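Local coordinates for 2-oxoglutarate (2OG) and Fe(II)-dependent oxygenase superfamily protein (Arabidopsis thaliana, PDB 6KWA) that probably catalyses the irreversible 2-oxoglutarate- and iron-dependent oxidation of the auxin indole-3-acetic acid to inactive 2-oxoindole-3-acetic acid, at residues D50-P55 / Y80-G85; N152-K157 / R238-S243; E159-L164 / V230-A235. All coordinates share one frame; numbering follows the deposited sequence.

Interaction 1. Residues D50-P55 / Y80-G85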
loop_
_atom_site.group_PDB
_atom_site.type_symbol
_atom_site.label_atom_id
_atom_site.label_comp_id
_atom_site.label_asym_id
_atom_site.label_seq_id
_atom_site.Cartn_x
_atom_site.Cartn_y
_atom_site.Cartn_z
ATOM N N ASP A 50 -15.148 -7.390 10.097
ATOM C CA ASP A 50 -16.491 -6.995 10.469
ATOM C C ASP A 50 -17.150 -6.041 9.455
ATOM O O ASP A 50 -18.348 -6.161 9.174
ATOM C CB ASP A 50 -16.501 -6.336 11.844
ATOM C CG ASP A 50 -17.892 -6.334 12.458
ATOM O OD1 ASP A 50 -18.436 -7.447 12.625
ATOM O OD2 ASP A 50 -18.462 -5.252 12.731
ATOM N N LEU A 51 -16.404 -5.062 8.941
ATOM C CA LEU A 51 -17.001 -4.152 7.963
ATOM C C LEU A 51 -17.479 -4.933 6.737
ATOM O O LEU A 51 -18.534 -4.622 6.180
ATOM C CB LEU A 51 -16.023 -3.041 7.553
ATOM C CG LEU A 51 -15.709 -2.071 8.691
ATOM C CD1 LEU A 51 -14.816 -0.917 8.270
ATOM C CD2 LEU A 51 -17.013 -1.534 9.303
ATOM N N PHE A 52 -16.746 -5.979 6.347
ATOM C CA PHE A 52 -17.137 -6.753 5.164
ATOM C C PHE A 52 -18.380 -7.626 5.378
ATOM O O PHE A 52 -18.966 -8.125 4.418
ATOM C CB PHE A 52 -15.987 -7.640 4.696
ATOM C CG PHE A 52 -15.010 -6.940 3.794
ATOM C CD1 PHE A 52 -15.431 -6.425 2.567
ATOM C CD2 PHE A 52 -13.680 -6.789 4.163
ATOM C CE1 PHE A 52 -14.539 -5.778 1.714
ATOM C CE2 PHE A 52 -12.781 -6.146 3.310
ATOM C CZ PHE A 52 -13.212 -5.645 2.084
ATOM N N GLN A 53 -18.781 -7.803 6.630
ATOM C CA GLN A 53 -19.999 -8.540 6.926
ATOM C C GLN A 53 -21.198 -7.616 7.020
ATOM O O GLN A 53 -22.304 -8.065 7.286
ATOM C CB GLN A 53 -19.810 -9.374 8.188
ATOM C CG GLN A 53 -19.153 -10.685 7.810
ATOM C CD GLN A 53 -18.456 -11.370 8.942
ATOM O OE1 GLN A 53 -18.527 -10.935 10.089
ATOM N NE2 GLN A 53 -17.704 -12.414 8.616
ATOM N N ARG A 54 -20.983 -6.325 6.776
ATOM C CA ARG A 54 -22.090 -5.370 6.773
ATOM C C ARG A 54 -23.056 -5.752 5.650
ATOM O O ARG A 54 -22.647 -6.394 4.671
ATOM C CB ARG A 54 -21.592 -3.936 6.560
ATOM C CG ARG A 54 -20.968 -3.272 7.781
ATOM C CD ARG A 54 -21.976 -3.019 8.891
ATOM N NE ARG A 54 -21.461 -2.077 9.887
ATOM C CZ ARG A 54 -20.674 -2.424 10.903
ATOM N NH1 ARG A 54 -20.323 -3.687 11.068
ATOM N NH2 ARG A 54 -20.256 -1.510 11.773
ATOM N N PRO A 55 -24.347 -5.406 5.808
ATOM C CA PRO A 55 -25.325 -5.657 4.740
ATOM C C PRO A 55 -24.811 -5.102 3.419
ATOM O O PRO A 55 -24.144 -4.070 3.401
ATOM C CB PRO A 55 -26.578 -4.912 5.218
ATOM C CG PRO A 55 -26.459 -4.961 6.738
ATOM C CD PRO A 55 -24.970 -4.839 7.020
ATOM N N TYR A 80 -12.619 -13.121 -7.290
ATOM C CA TYR A 80 -12.328 -13.508 -5.914
ATOM C C TYR A 80 -12.208 -12.297 -4.995
ATOM O O TYR A 80 -11.947 -12.438 -3.800
ATOM C CB TYR A 80 -11.027 -14.312 -5.860
ATOM C CG TYR A 80 -10.824 -15.191 -7.064
ATOM C CD1 TYR A 80 -11.540 -16.373 -7.231
ATOM C CD2 TYR A 80 -9.921 -14.829 -8.044
ATOM C CE1 TYR A 80 -11.349 -17.169 -8.348
ATOM C CE2 TYR A 80 -9.718 -15.609 -9.159
ATOM C CZ TYR A 80 -10.433 -16.778 -9.312
ATOM O OH TYR A 80 -10.215 -17.544 -10.436
ATOM N N TYR A 81 -12.524 -11.116 -5.504
ATOM C CA TYR A 81 -12.080 -9.912 -4.825
ATOM C C TYR A 81 -13.218 -8.985 -4.460
ATOM O O TYR A 81 -14.048 -8.655 -5.309
ATOM C CB TYR A 81 -11.082 -9.197 -5.756
ATOM C CG TYR A 81 -10.543 -7.856 -5.295
ATOM C CD1 TYR A 81 -9.768 -7.754 -4.145
ATOM C CD2 TYR A 81 -10.777 -6.689 -6.036
ATOM C CE1 TYR A 81 -9.250 -6.530 -3.727
ATOM C CE2 TYR A 81 -10.268 -5.452 -5.619
ATOM C CZ TYR A 81 -9.500 -5.384 -4.464
ATOM O OH TYR A 81 -8.971 -4.179 -4.031
ATOM N N GLU A 82 -13.237 -8.554 -3.192
ATOM C CA GLU A 82 -14.142 -7.528 -2.725
ATOM C C GLU A 82 -13.339 -6.417 -2.006
ATOM O O GLU A 82 -12.309 -6.680 -1.374
ATOM C CB GLU A 82 -15.200 -8.143 -1.784
ATOM C CG GLU A 82 -16.274 -7.160 -1.276
ATOM C CD GLU A 82 -17.259 -7.817 -0.318
ATOM O OE1 GLU A 82 -16.969 -8.948 0.150
ATOM O OE2 GLU A 82 -18.305 -7.196 -0.008
ATOM N N ALA A 83 -13.778 -5.172 -2.113
ATOM C CA ALA A 83 -12.998 -4.100 -1.534
ATOM C C ALA A 83 -13.843 -2.919 -1.126
ATOM O O ALA A 83 -14.867 -2.623 -1.754
ATOM C CB ALA A 83 -11.888 -3.654 -2.520
ATOM N N LEU A 84 -13.373 -2.241 -0.079
ATOM C CA LEU A 84 -13.921 -0.993 0.409
ATOM C C LEU A 84 -12.777 0.009 0.533
ATOM O O LEU A 84 -11.611 -0.374 0.671
ATOM C CB LEU A 84 -14.609 -1.167 1.778
ATOM C CG LEU A 84 -15.882 -2.000 1.921
ATOM C CD1 LEU A 84 -15.918 -2.733 3.245
ATOM C CD2 LEU A 84 -17.061 -1.040 1.840
ATOM N N GLY A 85 -13.088 1.297 0.503
ATOM C CA GLY A 85 -12.027 2.253 0.721
ATOM C C GLY A 85 -12.427 3.697 0.744
ATOM O O GLY A 85 -13.583 4.060 0.504
HETATM O O HOH W 1 -18.415 -9.962 2.177
#

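Interaction 2. Residues N152-K157 / R238-S243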
loop_
_atom_site.group_PDB
_atom_site.type_symbol
_atom_site.label_atom_id
_atom_site.label_comp_id
_atom_site.label_asym_id
_atom_site.label_seq_id
_atom_site.Cartn_x
_atom_site.Cartn_y
_atom_site.Cartn_z
ATOM N N ASN A 152 -9.340 -5.036 1.675
ATOM C CA ASN A 152 -9.611 -6.029 0.679
ATOM C C ASN A 152 -10.037 -7.338 1.319
ATOM O O ASN A 152 -9.522 -7.683 2.378
ATOM C CB ASN A 152 -8.344 -6.244 -0.155
ATOM C CG ASN A 152 -7.718 -4.919 -0.615
ATOM O OD1 ASN A 152 -8.260 -4.237 -1.483
ATOM N ND2 ASN A 152 -6.578 -4.550 -0.020
ATOM N N LYS A 153 -10.975 -8.046 0.675
ATOM C CA LYS A 153 -11.390 -9.402 1.071
ATOM C C LYS A 153 -11.221 -10.340 -0.113
ATOM O O LYS A 153 -11.882 -10.165 -1.149
ATOM C CB LYS A 153 -12.843 -9.429 1.547
ATOM C CG LYS A 153 -13.394 -10.825 1.860
ATOM C CD LYS A 153 -14.690 -10.765 2.684
ATOM C CE LYS A 153 -15.552 -12.002 2.531
ATOM N NZ LYS A 153 -16.598 -12.007 3.610
ATOM N N TYR A 154 -10.314 -11.304 0.001
ATOM C CA TYR A 154 -10.117 -12.267 -1.092
ATOM C C TYR A 154 -10.851 -13.543 -0.755
ATOM O O TYR A 154 -10.682 -14.075 0.353
ATOM C CB TYR A 154 -8.621 -12.574 -1.340
ATOM C CG TYR A 154 -7.885 -11.350 -1.712
ATOM C CD1 TYR A 154 -7.782 -10.982 -3.040
ATOM C CD2 TYR A 154 -7.356 -10.513 -0.735
ATOM C CE1 TYR A 154 -7.153 -9.828 -3.391
ATOM C CE2 TYR A 154 -6.728 -9.345 -1.077
ATOM C CZ TYR A 154 -6.627 -9.016 -2.394
ATOM O OH TYR A 154 -5.990 -7.850 -2.680
ATOM N N HIS A 155 -11.647 -14.032 -1.693
ATOM C CA HIS A 155 -12.278 -15.293 -1.481
ATOM C C HIS A 155 -11.805 -16.372 -2.464
ATOM O O HIS A 155 -12.168 -16.356 -3.646
ATOM C CB HIS A 155 -13.777 -15.138 -1.615
ATOM C CG HIS A 155 -14.518 -16.419 -1.349
ATOM N ND1 HIS A 155 -15.746 -16.691 -1.918
ATOM C CD2 HIS A 155 -14.184 -17.503 -0.604
ATOM C CE1 HIS A 155 -16.142 -17.885 -1.498
ATOM N NE2 HIS A 155 -15.221 -18.397 -0.696
ATOM N N PHE A 156 -10.954 -17.283 -2.014
ATOM C CA PHE A 156 -10.440 -18.356 -2.879
ATOM C C PHE A 156 -11.175 -19.667 -2.593
ATOM O O PHE A 156 -11.245 -20.111 -1.450
ATOM C CB PHE A 156 -8.914 -18.501 -2.679
ATOM C CG PHE A 156 -8.152 -17.249 -3.040
ATOM C CD1 PHE A 156 -8.470 -16.547 -4.195
ATOM C CD2 PHE A 156 -7.186 -16.731 -2.197
ATOM C CE1 PHE A 156 -7.805 -15.400 -4.521
ATOM C CE2 PHE A 156 -6.522 -15.576 -2.523
ATOM C CZ PHE A 156 -6.836 -14.911 -3.692
ATOM N N LYS A 157 -11.741 -20.254 -3.643
ATOM C CA LYS A 157 -12.467 -21.524 -3.573
ATOM C C LYS A 157 -11.602 -22.662 -4.110
ATOM O O LYS A 157 -10.593 -22.377 -4.736
ATOM C CB LYS A 157 -13.765 -21.432 -4.379
ATOM C CG LYS A 157 -15.015 -21.666 -3.503
ATOM C CD LYS A 157 -16.149 -20.623 -3.685
ATOM C CE LYS A 157 -17.087 -20.762 -2.537
ATOM N NZ LYS A 157 -18.332 -19.933 -2.836
ATOM N N ARG A 238 -9.064 -14.307 2.824
ATOM C CA ARG A 238 -7.844 -13.551 3.050
ATOM C C ARG A 238 -8.222 -12.061 3.138
ATOM O O ARG A 238 -9.058 -11.582 2.367
ATOM C CB ARG A 238 -6.850 -13.874 1.929
ATOM C CG ARG A 238 -5.553 -13.110 1.898
ATOM C CD ARG A 238 -4.675 -13.678 0.773
ATOM N NE ARG A 238 -3.390 -12.989 0.692
ATOM C CZ ARG A 238 -3.225 -11.800 0.123
ATOM N NH1 ARG A 238 -4.268 -11.173 -0.393
ATOM N NH2 ARG A 238 -2.029 -11.222 0.086
ATOM N N TYR A 239 -7.681 -11.354 4.123
ATOM C CA TYR A 239 -7.982 -9.942 4.311
ATOM C C TYR A 239 -6.696 -9.138 4.292
ATOM O O TYR A 239 -5.738 -9.534 4.920
ATOM C CB TYR A 239 -8.693 -9.722 5.638
ATOM C CG TYR A 239 -10.021 -10.445 5.751
ATOM C CD1 TYR A 239 -11.200 -9.850 5.317
ATOM C CD2 TYR A 239 -10.085 -11.732 6.276
ATOM C CE1 TYR A 239 -12.399 -10.509 5.405
ATOM C CE2 TYR A 239 -11.293 -12.404 6.383
ATOM C CZ TYR A 239 -12.447 -11.791 5.948
ATOM O OH TYR A 239 -13.654 -12.446 6.040
ATOM N N SER A 240 -6.661 -8.019 3.582
ATOM C CA SER A 240 -5.461 -7.170 3.571
ATOM C C SER A 240 -5.873 -5.715 3.676
ATOM O O SER A 240 -7.001 -5.328 3.291
ATOM C CB SER A 240 -4.603 -7.414 2.333
ATOM O OG SER A 240 -5.170 -6.814 1.189
ATOM N N ILE A 241 -4.997 -4.918 4.268
ATOM C CA ILE A 241 -5.229 -3.489 4.363
ATOM C C ILE A 241 -4.136 -2.753 3.606
ATOM O O ILE A 241 -2.950 -2.914 3.945
ATOM C CB ILE A 241 -5.209 -3.013 5.815
ATOM C CG1 ILE A 241 -6.097 -3.912 6.677
ATOM C CG2 ILE A 241 -5.572 -1.570 5.868
ATOM C CD1 ILE A 241 -5.724 -3.902 8.180
ATOM N N ALA A 242 -4.511 -1.930 2.622
ATOM C CA ALA A 242 -3.511 -1.194 1.826
ATOM C C ALA A 242 -3.697 0.296 1.987
ATOM O O ALA A 242 -4.833 0.799 1.991
ATOM C CB ALA A 242 -3.595 -1.574 0.349
ATOM N N SER A 243 -2.585 1.009 2.176
ATOM C CA SER A 243 -2.633 2.464 2.256
ATOM C C SER A 243 -1.737 3.046 1.186
ATOM O O SER A 243 -0.553 2.791 1.183
ATOM C CB SER A 243 -2.208 2.961 3.625
ATOM O OG SER A 243 -2.902 2.270 4.645
#

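Interaction 3. Residues E159-L164 / V230-A235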
loop_
_atom_site.group_PDB
_atom_site.type_symbol
_atom_site.label_atom_id
_atom_site.label_comp_id
_atom_site.label_asym_id
_atom_site.label_seq_id
_atom_site.Cartn_x
_atom_site.Cartn_y
_atom_site.Cartn_z
ATOM N N GLU A 159 -11.364 -24.538 -6.543
ATOM C CA GLU A 159 -10.982 -24.532 -7.946
ATOM C C GLU A 159 -9.880 -23.508 -8.220
ATOM O O GLU A 159 -9.157 -23.619 -9.214
ATOM C CB GLU A 159 -12.199 -24.241 -8.835
ATOM C CG GLU A 159 -11.902 -24.264 -10.351
ATOM C CD GLU A 159 -11.486 -25.642 -10.884
ATOM O OE1 GLU A 159 -11.660 -26.651 -10.167
ATOM O OE2 GLU A 159 -10.974 -25.716 -12.024
ATOM N N THR A 160 -9.744 -22.523 -7.336
ATOM C CA THR A 160 -8.766 -21.455 -7.538
ATOM C C THR A 160 -7.356 -21.880 -7.129
ATOM O O THR A 160 -6.369 -21.302 -7.589
ATOM C CB THR A 160 -9.140 -20.180 -6.735
ATOM O OG1 THR A 160 -10.540 -19.910 -6.882
ATOM C CG2 THR A 160 -8.337 -18.975 -7.221
ATOM N N VAL A 161 -7.272 -22.896 -6.271
ATOM C CA VAL A 161 -5.984 -23.338 -5.740
ATOM C C VAL A 161 -5.022 -23.702 -6.857
ATOM O O VAL A 161 -5.354 -24.474 -7.752
ATOM C CB VAL A 161 -6.134 -24.531 -4.774
ATOM C CG1 VAL A 161 -4.777 -24.936 -4.222
ATOM C CG2 VAL A 161 -7.070 -24.162 -3.631
ATOM N N GLY A 162 -3.829 -23.120 -6.795
ATOM C CA GLY A 162 -2.795 -23.365 -7.785
ATOM C C GLY A 162 -2.760 -22.339 -8.905
ATOM O O GLY A 162 -1.874 -22.385 -9.754
ATOM N N LYS A 163 -3.717 -21.413 -8.903
ATOM C CA LYS A 163 -3.715 -20.280 -9.835
ATOM C C LYS A 163 -3.742 -18.934 -9.103
ATOM O O LYS A 163 -3.681 -18.883 -7.877
ATOM C CB LYS A 163 -4.893 -20.384 -10.811
ATOM C CG LYS A 163 -4.473 -20.210 -12.277
ATOM C CD LYS A 163 -3.891 -21.505 -12.839
ATOM C CE LYS A 163 -3.391 -21.361 -14.282
ATOM N NZ LYS A 163 -2.208 -20.457 -14.411
ATOM N N LEU A 164 -3.807 -17.845 -9.863
ATOM C CA LEU A 164 -3.655 -16.500 -9.307
ATOM C C LEU A 164 -5.007 -15.962 -8.833
ATOM O O LEU A 164 -6.045 -16.374 -9.348
ATOM C CB LEU A 164 -3.050 -15.535 -10.340
ATOM C CG LEU A 164 -1.689 -15.676 -11.042
ATOM C CD1 LEU A 164 -1.182 -17.107 -11.246
ATOM C CD2 LEU A 164 -1.750 -14.924 -12.375
ATOM N N VAL A 230 -1.076 -11.579 -6.400
ATOM C CA VAL A 230 -1.325 -12.501 -5.307
ATOM C C VAL A 230 -1.756 -13.846 -5.890
ATOM O O VAL A 230 -2.653 -13.929 -6.730
ATOM C CB VAL A 230 -2.373 -11.963 -4.318
ATOM C CG1 VAL A 230 -3.638 -11.537 -5.047
ATOM C CG2 VAL A 230 -2.681 -13.016 -3.260
ATOM N N GLN A 231 -1.051 -14.890 -5.479
ATOM C CA GLN A 231 -1.326 -16.244 -5.927
ATOM C C GLN A 231 -2.155 -17.005 -4.906
ATOM O O GLN A 231 -1.947 -16.868 -3.700
ATOM C CB GLN A 231 -0.025 -16.985 -6.176
ATOM C CG GLN A 231 0.304 -17.187 -7.618
ATOM C CD GLN A 231 1.293 -18.301 -7.779
ATOM O OE1 GLN A 231 1.984 -18.664 -6.824
ATOM N NE2 GLN A 231 1.372 -18.858 -8.980
ATOM N N CYS A 232 -3.090 -17.814 -5.381
ATOM C CA CYS A 232 -3.871 -18.636 -4.468
ATOM C C CYS A 232 -3.113 -19.895 -4.050
ATOM O O CYS A 232 -2.710 -20.682 -4.898
ATOM C CB CYS A 232 -5.200 -19.023 -5.107
ATOM S SG CYS A 232 -6.058 -20.279 -4.167
ATOM N N LYS A 233 -2.963 -20.116 -2.745
ATOM C CA LYS A 233 -2.178 -21.253 -2.265
ATOM C C LYS A 233 -3.121 -22.249 -1.593
ATOM O O LYS A 233 -2.836 -23.446 -1.524
ATOM C CB LYS A 233 -1.080 -20.826 -1.271
ATOM C CG LYS A 233 0.141 -20.108 -1.880
ATOM C CD LYS A 233 1.222 -19.774 -0.824
ATOM C CE LYS A 233 0.838 -18.594 0.071
ATOM N NZ LYS A 233 1.989 -18.052 0.874
ATOM N N GLU A 234 -4.254 -21.747 -1.113
ATOM C CA GLU A 234 -5.259 -22.586 -0.468
ATOM C C GLU A 234 -6.638 -21.936 -0.555
ATOM O O GLU A 234 -6.753 -20.714 -0.460
ATOM C CB GLU A 234 -4.879 -22.866 0.982
ATOM C CG GLU A 234 -4.615 -21.624 1.797
ATOM C CD GLU A 234 -4.242 -21.964 3.211
ATOM O OE1 GLU A 234 -4.024 -23.167 3.473
ATOM O OE2 GLU A 234 -4.181 -21.043 4.057
ATOM N N ALA A 235 -7.674 -22.752 -0.751
ATOM C CA ALA A 235 -9.053 -22.261 -0.749
ATOM C C ALA A 235 -9.393 -21.698 0.624
ATOM O O ALA A 235 -9.663 -22.431 1.576
ATOM C CB ALA A 235 -10.026 -23.360 -1.136
#

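Interaction 1. Residues D50-P55 / Y80-G85
Glu82 OE2 is gripped twice, by a salt bridge from Lys59 NZ and a hydrogen bond with Tyr71 OH, while the other carboxylate oxygen, OE1, takes a water. Glu82 OE1 accepts a hydrogen bond from this water at 2.7 Å, and the same water donates to Phe52 O at 2.9 Å, so the two segments are tied by a solvent bridge and share no direct hydrogen bond. Lys59 NZ also bonds Phe52 O, which completes a small buried polar network. The contact sets the chain around the type I beta turn Leu51-Arg54, next to helix 38-51, against strand 81-87, an outermost strand of the larger sheet in this double-stranded beta-helix enzyme. With CG anti to the backbone N (chi1 -177°) and the chain extended beyond it, Glu82 slides past Phe52 in the opposite direction and brings its CD to 3.7 Å from Phe52 CD1, the carboxylate inclined to the ring. Two residues on, a leucine suits its place because a branched side chain can lay a methyl over a ring face: Leu84 CD1 makes a CH-pi contact 4.0 Å from the Phe52 centroid, toward the rim of one face. Ala83 CA meets the ring edge instead, in its plane, 3.9 Å from Phe52 CZ. With an alanine in place of Phe52, Leu84 CD1 and the aliphatic part of Glu82 would probably face a gap, and the strand would lose its main apolar tie to the turn. Within 50-55 itself, Arg54 at the end of the turn folds back on Asp50: NH1 reaches Asp50 OD2 at 2.9 Å from above the carboxylate plane, and Leu51 CD2 sits over the centre of the guanidinium, 4.0 Å from its plane.

Interaction 2. Residues N152-K157 / R238-S243
Tyr154 and Arg238 lie side by side and point the same way, with the end of the arginine brought over one face of the phenol ring: NH1 stands 3.1 Å from Tyr154 CE2, on the CD2-CE2 side of the ring. The guanidinium presents its edge, its plane turned 65° from that of the tyrosine. Arg238 gets there by extension, CG anti to the backbone N (chi1 175°) and the chain straight as far as NE. Next along the same face, Asn152 ND2 donates to Ser240 OG at 2.9 Å, the hydroxyl tilted out of the amide plane; that OG also sits at the edge of the Tyr154 ring. All four residues bind 2-oxoglutarate in this protein, although the cosubstrate is absent from this chain. A cationic arginine with two hydroxyls and an amide suits a dicarboxylate. They project from neighbouring antiparallel strands, 147-155 and 237-245, of the larger sheet of the double-stranded beta-helix fold. Tyr154 N bonds Arg238 O at 2.7 Å, nearly straight at 171°, and Asn152 with Ser240 forms a second hydrogen-bonded pair. On the other face Lys153 runs alongside Tyr239, its CD 3.6 Å from Tyr239 CE1, an arrangement that uses the lysine's long aliphatic chain. Farther out, Asp180 forms a salt bridge with Arg238 NH2, and Tyr81 OH hydrogen-bonds Asn152 OD1, which helps to fix the rotation of the amide.

Interaction 3. Residues E159-L164 / V230-A235
Cys232 is held by its backbone at both ends: its N donates to Lys163 O at 2.8 Å, in the carbonyl plane, and its O accepts from Gly162 N at 3.3 Å. The second bond is the longer, and its donor stands above the carbonyl plane of Cys232. Both partners belong to a type II beta turn from Thr160 to Lys163, closed by Lys163 N to Thr160 O. Gly162 fills the third position of that turn, where its positive phi (95°) would press a side chain against the preceding carbonyl oxygen. The turn leads into strand 164-169, which pairs antiparallel with strand 228-231 in the smaller sheet of the double-stranded beta-helix; these two strands carry the metal-binding histidines His169 and His228. Leu164 and Gln231 form a non-hydrogen-bonded pair whose side chains diverge, though Leu164 CD1 still comes within 3.8 Å of Gln231 NE2. The small side chain of Cys232 fits into the turn: with SG anti to the backbone N (chi1 169°), Cys232 SG lies 3.4 Å from Val161 CA, and Cys232 CB rests near Thr160 CG2. Val161 splays its two methyls along the other segment, CG1 over Lys233 O and CG2 toward Ala235, 4.0 Å from Ala235 CB. Phe156 also packs on Cys232, and Pro158 on Ala235.

Interaction 1 packs the turn after helix 38-51 on strand 81-87, and interaction 2 joins the next two strands of that sheet, 147-155 and 237-245. Both are buried, but the first relies on ring and aliphatic packing with a water bridge, whereas the second combines a backbone ladder with a polar pocket for 2-oxoglutarate. Interaction 3 lies nearer the surface, at the end of the smaller sheet, and rests on two backbone bonds and small apolar side chains. Its segments touch both others: Tyr80 lies against Thr160, and the buried Val230 packs on Arg238 of the cosubstrate site. Between interactions 1 and 2, the ring of Tyr81 meets that of Tyr154.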